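Local coordinates for protein putative rRNA methyltransferase (Sorangium cellulosum, PDB 4RWZ) that methylates 16S ribosomal RNA, conferring aminoglycoside resistance, in a manner that depends on activation by the 30S ribosomal subunit, at residues A15-K20 with D48-G53; F38-A43 with W66-K71. All coordinates share one frame; numbering follows the deposited sequence.

Interaction 1: residues A15-K20 with D48-G53; sequences ADLEAK and DTYCIG
Leu17 and Lys20, on the helix 14-21 that precedes the first core strand of a Rossmann-like methyltransferase sheet, pack against Tyr50 and Ile52 of the second core strand, 49-55. The strand lies between strands 26-31 and 80-84, with parallel neighbours on both flanks, and the helix runs across one face of that sheet. Over these short segments the two axes approach to 11.2 Å, with their N-to-C directions 138° apart, a gap filled mainly by side chains, chiefly the Tyr50 ring. A chi1 of -163° swings Tyr50 CG to the far side from the backbone N and projects the ring toward the helix. Leu17 meets the CE2 side of that ring through a single methyl, CD1 to Tyr50 CE2 at 3.9 Å. The same CD1 also reaches toward Ile52 CD1, though only at 4.5 Å. Ile52 CD1 in turn sits at the ring edge, in plane, 4.0 Å from Tyr50 CD2, so the leucine and isoleucine methyls close around one side of the aromatic group. Lys20 approaches the hydroxyl end with its aliphatic root: CB is 3.5 Å from Tyr50 OH and 3.8 Å from Tyr50 CZ. A bend at chi2 (-66°) then helps carry the chain away, and Lys20 NZ ends 6.0 Å from Tyr50 OH. Around this cluster, Leu81, Val83 and Leu94 extend the apolar layer, and His24 meets the Tyr50 ring edge-to-face. With no hydrogen bond joining the two segments, the contact between them rests on apolar packing. Three of the four touching residues are buried, while the lysine contributes methylenes to the layer and keeps its ammonium group away from the tyrosine hydroxyl.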
loop_
_atom_site.group_PDB
_atom_site.type_symbol
_atom_site.label_atom_id
_atom_site.label_comp_id
_atom_site.label_asym_id
_atom_site.label_seq_id
_atom_site.Cartn_x
_atom_site.Cartn_y
_atom_site.Cartn_z
ATOM N N ALA A 15 7.969 9.659 16.312
ATOM C CA ALA A 15 7.236 10.308 17.403
ATOM C C ALA A 15 6.194 11.297 16.876
ATOM O O ALA A 15 5.113 11.400 17.441
ATOM C CB ALA A 15 8.203 11.008 18.393
ATOM N N ASP A 16 6.526 12.004 15.792
ATOM C CA ASP A 16 5.577 12.873 15.095
ATOM C C ASP A 16 4.390 12.062 14.601
ATOM O O ASP A 16 3.235 12.436 14.792
ATOM C CB ASP A 16 6.236 13.498 13.867
ATOM C CG ASP A 16 7.281 14.518 14.216
ATOM O OD1 ASP A 16 7.231 15.045 15.347
ATOM O OD2 ASP A 16 8.160 14.774 13.357
ATOM N N LEU A 17 4.692 10.933 13.971
ATOM C CA LEU A 17 3.666 10.072 13.418
ATOM C C LEU A 17 2.829 9.512 14.559
ATOM O O LEU A 17 1.589 9.571 14.522
ATOM C CB LEU A 17 4.288 8.936 12.581
ATOM C CG LEU A 17 3.296 7.931 11.972
ATOM C CD1 LEU A 17 2.237 8.671 11.110
ATOM C CD2 LEU A 17 4.001 6.850 11.165
ATOM N N GLU A 18 3.496 9.022 15.602
ATOM C CA GLU A 18 2.760 8.459 16.740
ATOM C C GLU A 18 1.831 9.469 17.406
ATOM O O GLU A 18 0.779 9.110 17.933
ATOM C CB GLU A 18 3.715 7.833 17.759
ATOM C CG GLU A 18 4.220 6.476 17.322
ATOM C CD GLU A 18 5.321 5.927 18.219
ATOM O OE1 GLU A 18 5.736 6.647 19.161
ATOM O OE2 GLU A 18 5.765 4.776 17.980
ATOM N N ALA A 19 2.216 10.734 17.368
ATOM C CA ALA A 19 1.385 11.795 17.909
ATOM C C ALA A 19 0.083 11.899 17.123
ATOM O O ALA A 19 -0.972 12.161 17.700
ATOM C CB ALA A 19 2.134 13.110 17.876
ATOM N N LYS A 20 0.165 11.713 15.804
ATOM C CA LYS A 20 -1.014 11.775 14.935
ATOM C C LYS A 20 -1.876 10.524 15.017
ATOM O O LYS A 20 -3.092 10.614 14.944
ATOM C CB LYS A 20 -0.613 12.015 13.477
ATOM C CG LYS A 20 0.101 13.331 13.237
ATOM C CD LYS A 20 -0.808 14.513 13.502
ATOM C CE LYS A 20 -0.069 15.811 13.246
ATOM N NZ LYS A 20 -0.964 16.821 12.650
ATOM N N ASP A 48 -12.389 6.690 12.061
ATOM C CA ASP A 48 -11.655 5.983 13.106
ATOM C C ASP A 48 -10.347 5.380 12.599
ATOM O O ASP A 48 -9.598 4.777 13.370
ATOM C CB ASP A 48 -12.535 4.907 13.762
ATOM C CG ASP A 48 -12.709 3.646 12.901
ATOM O OD1 ASP A 48 -12.423 3.625 11.667
ATOM O OD2 ASP A 48 -13.178 2.644 13.481
ATOM N N THR A 49 -10.090 5.532 11.302
ATOM C CA THR A 49 -8.887 4.964 10.694
ATOM C C THR A 49 -7.940 6.066 10.259
ATOM O O THR A 49 -8.362 7.039 9.604
ATOM C CB THR A 49 -9.291 4.072 9.488
ATOM O OG1 THR A 49 -10.273 3.098 9.932
ATOM C CG2 THR A 49 -8.061 3.405 8.783
ATOM N N TYR A 50 -6.662 5.932 10.628
ATOM C CA TYR A 50 -5.637 6.817 10.099
ATOM C C TYR A 50 -5.200 6.251 8.753
ATOM O O TYR A 50 -4.702 5.136 8.673
ATOM C CB TYR A 50 -4.456 6.931 11.089
ATOM C CG TYR A 50 -3.547 8.129 10.805
ATOM C CD1 TYR A 50 -3.923 9.420 11.171
ATOM C CD2 TYR A 50 -2.318 7.963 10.157
ATOM C CE1 TYR A 50 -3.120 10.495 10.917
ATOM C CE2 TYR A 50 -1.483 9.059 9.892
ATOM C CZ TYR A 50 -1.901 10.331 10.279
ATOM O OH TYR A 50 -1.113 11.461 10.051
ATOM N N CYS A 51 -5.362 7.024 7.679
ATOM C CA CYS A 51 -5.168 6.517 6.302
ATOM C C CYS A 51 -3.946 7.153 5.690
ATOM O O CYS A 51 -3.865 8.374 5.659
ATOM C CB CYS A 51 -6.359 6.857 5.449
ATOM S SG CYS A 51 -7.934 6.184 6.158
ATOM N N ILE A 52 -3.000 6.337 5.239
ATOM C CA ILE A 52 -1.714 6.839 4.764
ATOM C C ILE A 52 -1.543 6.431 3.331
ATOM O O ILE A 52 -1.596 5.246 3.026
ATOM C CB ILE A 52 -0.541 6.253 5.605
ATOM C CG1 ILE A 52 -0.766 6.573 7.091
ATOM C CG2 ILE A 52 0.784 6.807 5.074
ATOM C CD1 ILE A 52 0.378 5.982 8.033
ATOM N N GLY A 53 -1.347 7.394 2.422
ATOM C CA GLY A 53 -1.065 7.033 1.035
ATOM C C GLY A 53 0.434 7.225 0.799
ATOM O O GLY A 53 1.024 8.202 1.289
#

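Interaction 2: residues F38-A43 with W66-K71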
loop_
_atom_site.group_PDB
_atom_site.type_symbol
_atom_site.label_atom_id
_atom_site.label_comp_id
_atom_site.label_asym_id
_atom_site.label_seq_id
_atom_site.Cartn_x
_atom_site.Cartn_y
_atom_site.Cartn_z
ATOM N N PHE A 38 -7.929 7.675 -3.351
ATOM C CA PHE A 38 -8.489 6.542 -2.581
ATOM C C PHE A 38 -8.336 6.785 -1.075
ATOM O O PHE A 38 -9.194 6.446 -0.241
ATOM C CB PHE A 38 -7.756 5.261 -2.981
ATOM C CG PHE A 38 -8.107 4.064 -2.098
ATOM C CD1 PHE A 38 -9.342 3.434 -2.210
ATOM C CD2 PHE A 38 -7.221 3.629 -1.140
ATOM C CE1 PHE A 38 -9.643 2.331 -1.369
ATOM C CE2 PHE A 38 -7.499 2.533 -0.312
ATOM C CZ PHE A 38 -8.702 1.895 -0.443
ATOM N N VAL A 39 -7.200 7.379 -0.719
ATOM C CA VAL A 39 -6.902 7.667 0.702
ATOM C C VAL A 39 -7.743 8.789 1.219
ATOM O O VAL A 39 -8.274 8.726 2.347
ATOM C CB VAL A 39 -5.388 7.910 0.911
ATOM C CG1 VAL A 39 -5.064 8.538 2.260
ATOM C CG2 VAL A 39 -4.623 6.560 0.747
ATOM N N TYR A 40 -7.905 9.838 0.423
ATOM C CA TYR A 40 -8.825 10.889 0.841
ATOM C C TYR A 40 -10.259 10.393 1.116
ATOM O O TYR A 40 -10.874 10.712 2.145
ATOM C CB TYR A 40 -8.853 12.003 -0.232
ATOM C CG TYR A 40 -9.646 13.217 0.220
ATOM C CD1 TYR A 40 -9.067 14.225 1.017
ATOM C CD2 TYR A 40 -10.972 13.357 -0.129
ATOM C CE1 TYR A 40 -9.796 15.340 1.438
ATOM C CE2 TYR A 40 -11.718 14.488 0.295
ATOM C CZ TYR A 40 -11.115 15.463 1.071
ATOM O OH TYR A 40 -11.882 16.536 1.488
ATOM N N ARG A 41 -10.801 9.636 0.182
ATOM C CA ARG A 41 -12.144 9.090 0.371
ATOM C C ARG A 41 -12.204 8.153 1.561
ATOM O O ARG A 41 -13.191 8.165 2.316
ATOM C CB ARG A 41 -12.568 8.322 -0.884
ATOM C CG ARG A 41 -12.844 9.241 -2.065
ATOM C CD ARG A 41 -13.568 8.480 -3.233
ATOM N NE ARG A 41 -12.676 7.439 -3.814
ATOM C CZ ARG A 41 -11.841 7.689 -4.846
ATOM N NH1 ARG A 41 -11.860 8.852 -5.460
ATOM N NH2 ARG A 41 -11.103 6.750 -5.317
ATOM N N SER A 42 -11.186 7.317 1.715
ATOM C CA SER A 42 -11.208 6.362 2.844
ATOM C C SER A 42 -11.187 7.089 4.175
ATOM O O SER A 42 -11.874 6.702 5.151
ATOM C CB SER A 42 -10.039 5.361 2.773
ATOM O OG SER A 42 -10.094 4.541 1.597
ATOM N N ALA A 43 -10.447 8.204 4.232
ATOM C CA ALA A 43 -10.398 8.974 5.470
ATOM C C ALA A 43 -11.759 9.570 5.788
ATOM O O ALA A 43 -12.158 9.667 6.973
ATOM C CB ALA A 43 -9.274 10.093 5.373
ATOM N N TRP A 66 -2.525 18.863 -0.065
ATOM C CA TRP A 66 -2.904 20.228 0.256
ATOM C C TRP A 66 -4.337 20.258 0.765
ATOM O O TRP A 66 -4.636 20.817 1.823
ATOM C CB TRP A 66 -2.802 21.137 -0.971
ATOM C CG TRP A 66 -3.197 22.555 -0.642
ATOM C CD1 TRP A 66 -4.364 23.221 -0.986
ATOM C CD2 TRP A 66 -2.437 23.452 0.160
ATOM N NE1 TRP A 66 -4.320 24.507 -0.471
ATOM C CE2 TRP A 66 -3.154 24.663 0.240
ATOM C CE3 TRP A 66 -1.188 23.361 0.790
ATOM C CZ2 TRP A 66 -2.652 25.791 0.946
ATOM C CZ3 TRP A 66 -0.694 24.461 1.493
ATOM C CH2 TRP A 66 -1.413 25.665 1.549
ATOM N N ARG A 67 -5.218 19.613 0.004
ATOM C CA ARG A 67 -6.627 19.628 0.344
ATOM C C ARG A 67 -6.847 19.032 1.729
ATOM O O ARG A 67 -7.561 19.579 2.595
ATOM C CB ARG A 67 -7.402 18.865 -0.736
ATOM C CG ARG A 67 -8.849 18.585 -0.340
ATOM C CD ARG A 67 -9.516 17.748 -1.449
ATOM N NE ARG A 67 -9.437 18.538 -2.663
ATOM C CZ ARG A 67 -8.904 18.115 -3.811
ATOM N NH1 ARG A 67 -8.481 16.866 -3.954
ATOM N NH2 ARG A 67 -8.871 18.945 -4.828
ATOM N N ALA A 68 -6.206 17.899 1.962
ATOM C CA ALA A 68 -6.417 17.159 3.197
ATOM C C ALA A 68 -5.845 17.863 4.423
ATOM O O ALA A 68 -6.257 17.550 5.533
ATOM C CB ALA A 68 -5.838 15.738 3.083
ATOM N N SER A 69 -4.922 18.800 4.223
ATOM C CA SER A 69 -4.311 19.530 5.367
ATOM C C SER A 69 -5.055 20.799 5.709
ATOM O O SER A 69 -4.671 21.498 6.643
ATOM C CB SER A 69 -2.827 19.850 5.116
ATOM O OG SER A 69 -2.694 20.606 3.937
ATOM N N ARG A 70 -6.120 21.130 4.971
ATOM C CA ARG A 70 -6.927 22.305 5.278
ATOM C C ARG A 70 -7.753 22.058 6.551
ATOM O O ARG A 70 -7.784 20.946 7.079
ATOM C CB ARG A 70 -7.883 22.673 4.100
ATOM C CG ARG A 70 -7.185 23.014 2.718
ATOM C CD ARG A 70 -6.107 23.971 2.953
ATOM N NE ARG A 70 -4.809 23.385 3.299
ATOM C CZ ARG A 70 -3.841 24.055 3.927
ATOM N NH1 ARG A 70 -4.058 25.320 4.308
ATOM N NH2 ARG A 70 -2.678 23.465 4.212
ATOM N N LYS A 71 -8.451 23.087 7.017
ATOM C CA LYS A 71 -9.450 22.938 8.091
ATOM C C LYS A 71 -10.558 22.021 7.581
ATOM O O LYS A 71 -10.802 21.963 6.388
ATOM C CB LYS A 71 -10.010 24.328 8.451
ATOM C CG LYS A 71 -8.949 25.412 8.225
ATOM C CD LYS A 71 -9.165 26.086 6.803
ATOM C CE LYS A 71 -7.942 25.933 5.823
ATOM N NZ LYS A 71 -8.083 26.619 4.465
#
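The Tyr40 ring receives Arg67 CD over one face and Ala68 CB at its edge. CD stands 4.1 Å from the ring centroid, 27° off the normal, which identifies a CH-pi contact made by a methylene rather than by the charged end. The guanidinium plane is turned 81° from the ring, and Arg67 NH2 forms a salt bridge with Glu63. At the edge, Ala68 CB lies 4.1 Å from Tyr40 CD1. With chi1 at -172° the ring extends from the helix toward 66-71, and Tyr40 OH is hydrogen-bonded to Gly75 O. A second pair of flat groups stacks within 66-71: Arg70 lies over the Trp66 indole, with NE 3.7 Å above the ring centre. Its NE donates to Trp66 O at 3.0 Å and its NH2 to Ser69 OG at 2.9 Å; both acceptors lie close to the guanidinium plane, which fixes the rotation of the group. Ser69 N reaches Trp66 O from the opposite face of the carbonyl plane. Tyr40 thus joins helices 37-45 and 62-68, which come before and after strand 49-55 and share one face of the sheet, in the beta-alpha-beta-alpha order of a Rossmann-like methyltransferase.

How the interactions relate
Strand 49-55 is the element between the two contacts, whose centres lie 13 Å apart. Interaction 1 uses Tyr50 and Ile52 on one face of the sheet, whereas the Cys51 side chain points to the other and meets helix 37-45 of interaction 2, with Cys51 SG 3.8 Å from Ala43 N. Backbone packing adds Gly53 CA, 3.6 Å from Val39 CG2. Helices 14-21 and 37-45 therefore sandwich the strand. Interaction 1 is largely buried and apolar; interaction 2, only partly buried, links two neighbouring helices on the opposite face of the sheet from helix 14-21 and mixes aromatic packing with arginine methylenes whose charged end is paired elsewhere. Neither contact has a hydrogen bond between its two segments.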